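Local atomic coordinates of putative phosphatase (Bacteroides thetaiotaomicron, PDB entry 3KYA), a protein that may act as a phosphatase, although its substrate remains unestablished, and binds zinc ions at several sites. Residues K162-I167 against E205-A210; L178-I183 against S238-I243; Y224-K227 against T233-D236. All coordinates share one frame; numbering follows the deposited sequence.

Contact 1 of 3, residues K162-I167 against E205-A210; sequences KAIQLI and EYMIVA. With ZN (zinc ion), chain B.
Selenomethionine Met207 and Val209 receive the side chain of Ile164 where two neighbouring blades of a six-bladed beta-propeller meet. Strand 161-168 belongs to one blade and strand 206-211 to the next, so this is packing between sheets, with the CA atoms of Ile164 and Val209 9.8 Å apart, too far for strand pairing. At the start of 205-210, Glu205 turns its extended chain out to a zinc ion, which its OE2 binds at 2.3 Å; its OE1 accepts a hydrogen bond from the backbone N of Asp202. Tyr206 faces the other side of its sheet and meets the ring of Phe280. Met207 then points back to the blade interface, where its long, flexible apolar chain can reach across to the neighbouring sheet: SE lies 4.4 Å from Ile164 CD1. Ile208, the next residue along, lies against Val223 of strand 220-227. Val209 points toward the neighbouring blade again, a short branched residue for a place where the partner itself reaches far. Ile164 can do so because its CG1 stands anti to the carbonyl carbon (chi1 -69°) and continues extended. Ile191 of strand 188-193 also touches Ile164 and Met207. Ile164 and Val209 approach tip to tip, CD1 against CG2 at 4.0 Å.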
loop_
_atom_site.group_PDB
_atom_site.type_symbol
_atom_site.label_atom_id
_atom_site.label_comp_id
_atom_site.label_asym_id
_atom_site.label_seq_id
_atom_site.Cartn_x
_atom_site.Cartn_y
_atom_site.Cartn_z
ATOM N N LYS A 162 31.388 -22.163 17.023
ATOM C CA LYS A 162 31.034 -23.597 17.139
ATOM C C LYS A 162 30.203 -24.031 18.358
ATOM O O LYS A 162 30.310 -25.174 18.798
ATOM C CB LYS A 162 32.292 -24.475 17.061
ATOM C CG LYS A 162 31.940 -25.947 16.880
ATOM C CD LYS A 162 33.146 -26.850 16.735
ATOM C CE LYS A 162 32.713 -28.304 16.818
ATOM N NZ LYS A 162 33.840 -29.267 16.801
ATOM N N ALA A 163 29.508 -23.098 18.982
ATOM C CA ALA A 163 28.496 -23.419 19.982
ATOM C C ALA A 163 27.142 -22.881 19.525
ATOM O O ALA A 163 27.069 -21.808 18.926
ATOM C CB ALA A 163 28.880 -22.840 21.350
ATOM N N ILE A 164 26.091 -23.661 19.754
ATOM C CA ILE A 164 24.719 -23.206 19.554
ATOM C C ILE A 164 24.297 -22.668 20.925
ATOM O O ILE A 164 24.346 -23.378 21.927
ATOM C CB ILE A 164 23.781 -24.326 19.069
ATOM C CG1 ILE A 164 24.137 -24.728 17.639
ATOM C CG2 ILE A 164 22.293 -23.887 19.156
ATOM C CD1 ILE A 164 23.397 -25.967 17.151
ATOM N N GLN A 165 23.918 -21.400 20.974
ATOM C CA GLN A 165 23.553 -20.756 22.232
ATOM C C GLN A 165 22.054 -20.724 22.482
ATOM O O GLN A 165 21.239 -20.810 21.552
ATOM C CB GLN A 165 24.121 -19.334 22.266
ATOM C CG GLN A 165 25.651 -19.282 22.286
ATOM C CD GLN A 165 26.173 -17.868 22.492
ATOM O OE1 GLN A 165 25.838 -16.950 21.738
ATOM N NE2 GLN A 165 27.000 -17.687 23.522
ATOM N N LEU A 166 21.716 -20.632 23.768
ATOM C CA LEU A 166 20.352 -20.520 24.235
ATOM C C LEU A 166 20.137 -19.127 24.812
ATOM O O LEU A 166 20.801 -18.741 25.786
ATOM C CB LEU A 166 20.068 -21.549 25.333
ATOM C CG LEU A 166 18.717 -21.412 26.037
ATOM C CD1 LEU A 166 17.537 -21.507 25.058
ATOM C CD2 LEU A 166 18.594 -22.463 27.144
ATOM N N ILE A 167 19.204 -18.397 24.203
ATOM C CA ILE A 167 18.744 -17.097 24.684
ATOM C C ILE A 167 17.472 -17.453 25.477
ATOM O O ILE A 167 16.423 -17.729 24.876
ATOM C CB ILE A 167 18.436 -16.138 23.502
ATOM C CG1 ILE A 167 19.680 -15.953 22.611
ATOM C CG2 ILE A 167 17.866 -14.803 23.999
ATOM C CD1 ILE A 167 19.363 -15.441 21.148
ATOM N N GLU A 205 11.249 -33.803 19.144
ATOM C CA GLU A 205 12.135 -34.637 19.937
ATOM C C GLU A 205 13.559 -34.491 19.394
ATOM O O GLU A 205 14.531 -34.772 20.100
ATOM C CB GLU A 205 11.679 -36.105 19.899
ATOM C CG GLU A 205 12.500 -37.009 20.813
ATOM C CD GLU A 205 11.972 -38.448 20.948
ATOM O OE1 GLU A 205 11.014 -38.849 20.236
ATOM O OE2 GLU A 205 12.552 -39.186 21.788
ATOM N N TYR A 206 13.679 -34.056 18.135
ATOM C CA TYR A 206 14.975 -33.881 17.497
ATOM C C TYR A 206 15.201 -32.492 16.900
ATOM O O TYR A 206 14.351 -31.964 16.167
ATOM C CB TYR A 206 15.150 -34.915 16.380
ATOM C CG TYR A 206 15.066 -36.346 16.882
ATOM C CD1 TYR A 206 13.835 -36.974 17.037
ATOM C CD2 TYR A 206 16.212 -37.051 17.232
ATOM C CE1 TYR A 206 13.748 -38.278 17.517
ATOM C CE2 TYR A 206 16.135 -38.353 17.719
ATOM C CZ TYR A 206 14.900 -38.959 17.853
ATOM O OH TYR A 206 14.817 -40.251 18.334
HETATM N N MSE A 207 16.364 -31.932 17.218
HETATM C CA MSE A 207 16.854 -30.695 16.623
HETATM C C MSE A 207 17.656 -31.135 15.412
HETATM O O MSE A 207 18.495 -32.034 15.528
HETATM C CB MSE A 207 17.745 -29.933 17.602
HETATM C CG MSE A 207 18.273 -28.599 17.052
HETATM SE SE MSE A 207 19.554 -27.707 18.224
HETATM C CE MSE A 207 18.386 -27.033 19.652
ATOM N N ILE A 208 17.385 -30.523 14.257
ATOM C CA ILE A 208 18.036 -30.859 12.994
ATOM C C ILE A 208 18.917 -29.672 12.623
ATOM O O ILE A 208 18.417 -28.561 12.441
ATOM C CB ILE A 208 16.978 -31.169 11.908
ATOM C CG1 ILE A 208 16.120 -32.378 12.334
ATOM C CG2 ILE A 208 17.654 -31.427 10.552
ATOM C CD1 ILE A 208 14.787 -32.518 11.611
ATOM N N VAL A 209 20.220 -29.911 12.530
ATOM C CA VAL A 209 21.211 -28.872 12.328
ATOM C C VAL A 209 22.004 -29.027 11.037
ATOM O O VAL A 209 22.664 -30.056 10.827
ATOM C CB VAL A 209 22.217 -28.872 13.501
ATOM C CG1 VAL A 209 23.296 -27.812 13.292
ATOM C CG2 VAL A 209 21.490 -28.669 14.827
ATOM N N ALA A 210 21.954 -27.990 10.193
ATOM C CA ALA A 210 22.689 -27.957 8.925
ATOM C C ALA A 210 24.036 -27.239 9.085
ATOM O O ALA A 210 24.122 -26.205 9.762
ATOM C CB ALA A 210 21.827 -27.270 7.804
HETATM ZN ZN ZN B . 10.836 -40.584 22.494
#

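Contact 2 of 3, residues L178-I183 against S238-I243; sequences LNINTI and SDIQLI. With EDO (1,2-ethanediol), chain M.
Ile240 presses its branches against Ile180, Thr182 and Ile183, where the crossover between two propeller blades passes the outermost strand of the second. Residues 178-183 lead from strand 173-178 of one blade toward strand 188-193 of the next and bend in a type I beta turn from Ile180 to Ile183, closed by Ile183 N to Ile180 O at 3.0 Å.

In the apolar packing, Ile240 has its CG1 anti to the backbone N (chi1 176°), and the extended chain delivers CD1 to the turn, 4.2 Å from Ile183 CG1, with the two side chains crossing at about a right angle. The same methyl lies 4.4 Å from Ile180 CG2. The beta branch suits this place by giving Ile240 a second apolar arm, CG2, for Thr182. An alanine in place of Ile240 lacks CD1 and CG2, and would probably cost Ile180 and Ile183 this one apolar neighbour and leave a gap between turn and strand.

Thr182 makes a van der Waals contact through a polar atom: it runs past Ile240 in the opposite direction and lays OG1 3.9 Å from its CG2, a small polar residue at the exposed middle of the turn.

Within 238-243, Gln241, pointing away from the turn, donates from NE2 to Asp239 OD1 (3.1 Å) on the syn side of the carboxylate. The bound 1,2-ethanediol, probably from the crystallisation liquor, lies between the segments. Leu178 CD2 touches its C1, and the backbone N of Ile180 donates a moderately bent hydrogen bond to its O1, 2.9 Å long at 144°.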
loop_
_atom_site.group_PDB
_atom_site.type_symbol
_atom_site.label_atom_id
_atom_site.label_comp_id
_atom_site.label_asym_id
_atom_site.label_seq_id
_atom_site.Cartn_x
_atom_site.Cartn_y
_atom_site.Cartn_z
ATOM N N LEU A 178 25.151 -26.326 23.785
ATOM C CA LEU A 178 25.507 -27.234 22.703
ATOM C C LEU A 178 26.868 -26.907 22.104
ATOM O O LEU A 178 26.998 -26.008 21.268
ATOM C CB LEU A 178 24.412 -27.177 21.634
ATOM C CG LEU A 178 23.048 -27.723 22.069
ATOM C CD1 LEU A 178 21.904 -27.163 21.227
ATOM C CD2 LEU A 178 23.084 -29.265 22.041
ATOM N N ASN A 179 27.891 -27.639 22.536
ATOM C CA ASN A 179 29.238 -27.421 22.013
ATOM C C ASN A 179 29.559 -28.274 20.783
ATOM O O ASN A 179 30.626 -28.116 20.197
ATOM C CB ASN A 179 30.274 -27.594 23.123
ATOM C CG ASN A 179 30.211 -26.466 24.119
ATOM O OD1 ASN A 179 30.571 -25.326 23.809
ATOM N ND2 ASN A 179 29.716 -26.760 25.314
ATOM N N ILE A 180 28.627 -29.153 20.407
ATOM C CA ILE A 180 28.700 -29.985 19.196
ATOM C C ILE A 180 30.128 -30.368 18.784
ATOM O O ILE A 180 30.524 -30.230 17.619
ATOM C CB ILE A 180 27.925 -29.297 18.013
ATOM C CG1 ILE A 180 28.327 -27.836 17.853
ATOM C CG2 ILE A 180 26.433 -29.348 18.256
ATOM C CD1 ILE A 180 27.716 -27.161 16.603
ATOM N N ASN A 181 30.881 -30.892 19.749
ATOM C CA ASN A 181 32.290 -31.233 19.537
ATOM C C ASN A 181 32.583 -32.160 18.355
ATOM O O ASN A 181 33.650 -32.052 17.750
ATOM C CB ASN A 181 32.900 -31.794 20.831
ATOM C CG ASN A 181 33.082 -30.721 21.896
ATOM O OD1 ASN A 181 33.455 -29.582 21.591
ATOM N ND2 ASN A 181 32.841 -31.078 23.145
ATOM N N THR A 182 31.656 -33.048 18.012
ATOM C CA THR A 182 31.894 -33.986 16.916
ATOM C C THR A 182 31.666 -33.358 15.531
ATOM O O THR A 182 32.045 -33.955 14.535
ATOM C CB THR A 182 31.051 -35.287 17.044
ATOM O OG1 THR A 182 29.659 -34.988 16.915
ATOM C CG2 THR A 182 31.311 -35.975 18.380
ATOM N N ILE A 183 31.047 -32.175 15.462
ATOM C CA ILE A 183 30.839 -31.497 14.161
ATOM C C ILE A 183 32.198 -30.977 13.676
ATOM O O ILE A 183 32.967 -30.401 14.452
ATOM C CB ILE A 183 29.736 -30.407 14.245
ATOM C CG1 ILE A 183 28.388 -31.094 14.492
ATOM C CG2 ILE A 183 29.662 -29.576 12.964
ATOM C CD1 ILE A 183 27.173 -30.159 14.493
ATOM N N SER A 238 23.210 -34.863 24.985
ATOM C CA SER A 238 22.333 -35.296 23.900
ATOM C C SER A 238 23.022 -36.155 22.853
ATOM O O SER A 238 24.138 -35.851 22.428
ATOM C CB SER A 238 21.710 -34.086 23.186
ATOM O OG SER A 238 20.836 -33.380 24.050
ATOM N N ASP A 239 22.339 -37.223 22.448
ATOM C CA ASP A 239 22.810 -38.085 21.386
ATOM C C ASP A 239 22.810 -37.272 20.081
ATOM O O ASP A 239 21.850 -36.559 19.804
ATOM C CB ASP A 239 21.889 -39.290 21.224
ATOM C CG ASP A 239 22.366 -40.253 20.126
ATOM O OD1 ASP A 239 23.392 -40.934 20.339
ATOM O OD2 ASP A 239 21.708 -40.329 19.057
ATOM N N ILE A 240 23.890 -37.363 19.304
ATOM C CA ILE A 240 24.001 -36.650 18.024
ATOM C C ILE A 240 24.423 -37.639 16.928
ATOM O O ILE A 240 25.354 -38.422 17.125
ATOM C CB ILE A 240 24.969 -35.435 18.116
ATOM C CG1 ILE A 240 25.144 -34.765 16.749
ATOM C CG2 ILE A 240 26.335 -35.840 18.670
ATOM C CD1 ILE A 240 25.842 -33.418 16.818
ATOM N N GLN A 241 23.709 -37.624 15.800
ATOM C CA GLN A 241 23.989 -38.523 14.685
ATOM C C GLN A 241 24.014 -37.779 13.346
ATOM O O GLN A 241 23.270 -36.803 13.151
ATOM C CB GLN A 241 22.932 -39.634 14.614
ATOM C CG GLN A 241 22.786 -40.484 15.885
ATOM C CD GLN A 241 24.023 -41.298 16.208
ATOM O OE1 GLN A 241 24.828 -41.595 15.324
ATOM N NE2 GLN A 241 24.175 -41.672 17.472
ATOM N N LEU A 242 24.877 -38.244 12.444
ATOM C CA LEU A 242 24.981 -37.707 11.095
ATOM C C LEU A 242 23.842 -38.308 10.289
ATOM O O LEU A 242 23.704 -39.533 10.233
ATOM C CB LEU A 242 26.332 -38.079 10.477
ATOM C CG LEU A 242 26.607 -37.622 9.046
ATOM C CD1 LEU A 242 26.609 -36.086 8.944
ATOM C CD2 LEU A 242 27.930 -38.207 8.537
ATOM N N ILE A 243 23.020 -37.463 9.671
ATOM C CA ILE A 243 21.874 -37.966 8.912
ATOM C C ILE A 243 22.004 -37.770 7.384
ATOM O O ILE A 243 21.356 -38.483 6.616
ATOM C CB ILE A 243 20.547 -37.353 9.445
ATOM C CG1 ILE A 243 19.346 -38.211 9.044
ATOM C CG2 ILE A 243 20.378 -35.913 8.970
ATOM C CD1 ILE A 243 18.034 -37.730 9.635
HETATM C C1 EDO M . 25.529 -31.631 21.219
HETATM O O1 EDO M . 26.418 -30.590 21.670
HETATM C C2 EDO M . 26.012 -33.020 21.637
HETATM O O2 EDO M . 27.390 -33.170 21.255
#

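Contact 3 of 3, residues Y224-K227 against T233-D236; sequences YIIK and TFDD. With EDO (1,2-ethanediol), chain M.
With CG anti to its own carbonyl carbon (chi1 -67°) and the ring turned by a chi2 of -84°, Phe234 swings an edge back toward Ile226, although its CB does not itself point that way. Ile226 does point toward the loop, and its CG2 comes within 4.2 Å of Phe234 CD1, an apolar contact between the branch methyl and a ring carbon. The backbone adds to it: Ile226 O lies at the edge of the ring, near its plane, 3.5 Å from CE1. There the weakly positive ring hydrogens can face the carbonyl oxygen, an approach open to an aromatic C-H edge, which fits phenylalanine here. CE1 also lies 4.1 Å from Lys227 C.

Residues 224-227 end one strand of a beta-hairpin, and 233-236 belong to the long loop joining it to strand 240-246 of the same propeller blade. Phe234 packs its ring against the blade, where it also touches Met207, while Thr233 and Asp235 point away from the strand. Asp235 fixes the loop through polar partners instead: its OD2 forms a salt bridge with Arg237, OD1 accepts from Asn229, and its backbone N is hydrogen-bonded to Ser238 OG. Lys227 likewise points away from the loop, and its long chain passes beside Glu205. Asp236, on the exposed part of the loop, accepts a 2.8 Å hydrogen bond at OD1 from O1 of the bound 1,2-ethanediol.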
loop_
_atom_site.group_PDB
_atom_site.type_symbol
_atom_site.label_atom_id
_atom_site.label_comp_id
_atom_site.label_asym_id
_atom_site.label_seq_id
_atom_site.Cartn_x
_atom_site.Cartn_y
_atom_site.Cartn_z
ATOM N N TYR A 224 22.996 -32.904 10.735
ATOM C CA TYR A 224 23.019 -33.731 11.933
ATOM C C TYR A 224 21.665 -33.667 12.627
ATOM O O TYR A 224 20.886 -32.716 12.432
ATOM C CB TYR A 224 24.112 -33.263 12.905
ATOM C CG TYR A 224 25.528 -33.512 12.436
ATOM C CD1 TYR A 224 26.164 -32.632 11.565
ATOM C CD2 TYR A 224 26.241 -34.628 12.865
ATOM C CE1 TYR A 224 27.469 -32.862 11.134
ATOM C CE2 TYR A 224 27.549 -34.862 12.423
ATOM C CZ TYR A 224 28.150 -33.970 11.561
ATOM O OH TYR A 224 29.441 -34.193 11.117
ATOM N N ILE A 225 21.407 -34.671 13.463
ATOM C CA ILE A 225 20.183 -34.749 14.254
ATOM C C ILE A 225 20.568 -34.945 15.724
ATOM O O ILE A 225 21.370 -35.830 16.052
ATOM C CB ILE A 225 19.235 -35.844 13.702
ATOM C CG1 ILE A 225 17.828 -35.666 14.265
ATOM C CG2 ILE A 225 19.785 -37.286 13.966
ATOM C CD1 ILE A 225 16.751 -36.456 13.522
ATOM N N ILE A 226 20.002 -34.107 16.600
ATOM C CA ILE A 226 20.311 -34.098 18.041
ATOM C C ILE A 226 19.064 -34.420 18.860
ATOM O O ILE A 226 18.067 -33.717 18.778
ATOM C CB ILE A 226 20.847 -32.726 18.494
ATOM C CG1 ILE A 226 22.040 -32.303 17.636
ATOM C CG2 ILE A 226 21.229 -32.754 19.987
ATOM C CD1 ILE A 226 22.583 -30.917 17.942
ATOM N N LYS A 227 19.132 -35.473 19.668
ATOM C CA LYS A 227 17.976 -35.939 20.426
ATOM C C LYS A 227 17.826 -35.254 21.783
ATOM O O LYS A 227 18.782 -35.145 22.565
ATOM C CB LYS A 227 18.074 -37.448 20.634
ATOM C CG LYS A 227 16.819 -38.095 21.204
ATOM C CD LYS A 227 16.996 -39.598 21.327
ATOM C CE LYS A 227 15.705 -40.271 21.712
ATOM N NZ LYS A 227 15.937 -41.719 21.914
ATOM N N THR A 233 15.966 -31.021 27.803
ATOM C CA THR A 233 17.013 -30.136 27.290
ATOM C C THR A 233 17.726 -30.648 26.036
ATOM O O THR A 233 17.648 -31.826 25.688
ATOM C CB THR A 233 18.117 -29.925 28.367
ATOM O OG1 THR A 233 18.744 -31.190 28.683
ATOM C CG2 THR A 233 17.533 -29.294 29.628
ATOM N N PHE A 234 18.411 -29.737 25.352
ATOM C CA PHE A 234 19.328 -30.106 24.274
ATOM C C PHE A 234 20.699 -29.619 24.753
ATOM O O PHE A 234 20.914 -28.400 24.856
ATOM C CB PHE A 234 19.018 -29.443 22.930
ATOM C CG PHE A 234 17.729 -29.883 22.288
ATOM C CD1 PHE A 234 17.673 -31.047 21.521
ATOM C CD2 PHE A 234 16.579 -29.117 22.428
ATOM C CE1 PHE A 234 16.479 -31.454 20.927
ATOM C CE2 PHE A 234 15.392 -29.504 21.825
ATOM C CZ PHE A 234 15.342 -30.682 21.071
ATOM N N ASP A 235 21.614 -30.534 25.076
ATOM C CA ASP A 235 22.951 -30.126 25.523
ATOM C C ASP A 235 24.031 -31.174 25.185
ATOM O O ASP A 235 23.815 -32.039 24.344
ATOM C CB ASP A 235 22.938 -29.724 27.018
ATOM C CG ASP A 235 22.552 -30.863 27.956
ATOM O OD1 ASP A 235 22.741 -32.053 27.613
ATOM O OD2 ASP A 235 22.094 -30.551 29.080
ATOM N N ASP A 236 25.190 -31.098 25.831
ATOM C CA ASP A 236 26.286 -32.014 25.501
ATOM C C ASP A 236 26.029 -33.473 25.939
ATOM O O ASP A 236 26.804 -34.362 25.600
ATOM C CB ASP A 236 27.632 -31.458 26.009
ATOM C CG ASP A 236 28.078 -30.201 25.241
ATOM O OD1 ASP A 236 27.734 -30.041 24.050
ATOM O OD2 ASP A 236 28.786 -29.362 25.827
HETATM C C1 EDO M . 25.529 -31.631 21.219
HETATM O O1 EDO M . 26.418 -30.590 21.670
HETATM C C2 EDO M . 26.012 -33.020 21.637
HETATM O O2 EDO M . 27.390 -33.170 21.255
#

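Contacts 1, 2 and 3 lie within 9 Å of one another, centre to centre, around one propeller blade and its junction with the preceding one. Met207 O probably accepts a hydrogen bond from Ile226 N at 2.8 Å, tying contact 1 to contact 3 as neighbouring strands. Ile164 N probably donates to Leu178 O at 2.9 Å, joining contact 1 to contact 2, and Asn179 ND2 is hydrogen-bonded to Asp236 OD2 at 2.8 Å between contacts 2 and 3. Those two also share the 1,2-ethanediol, held by Ile180 N and Asp236 OD1. The zinc bound by Glu205 is about 5 Å from the nearest side-chain atom of Lys227, so contacts 1 and 3 both approach this metal site.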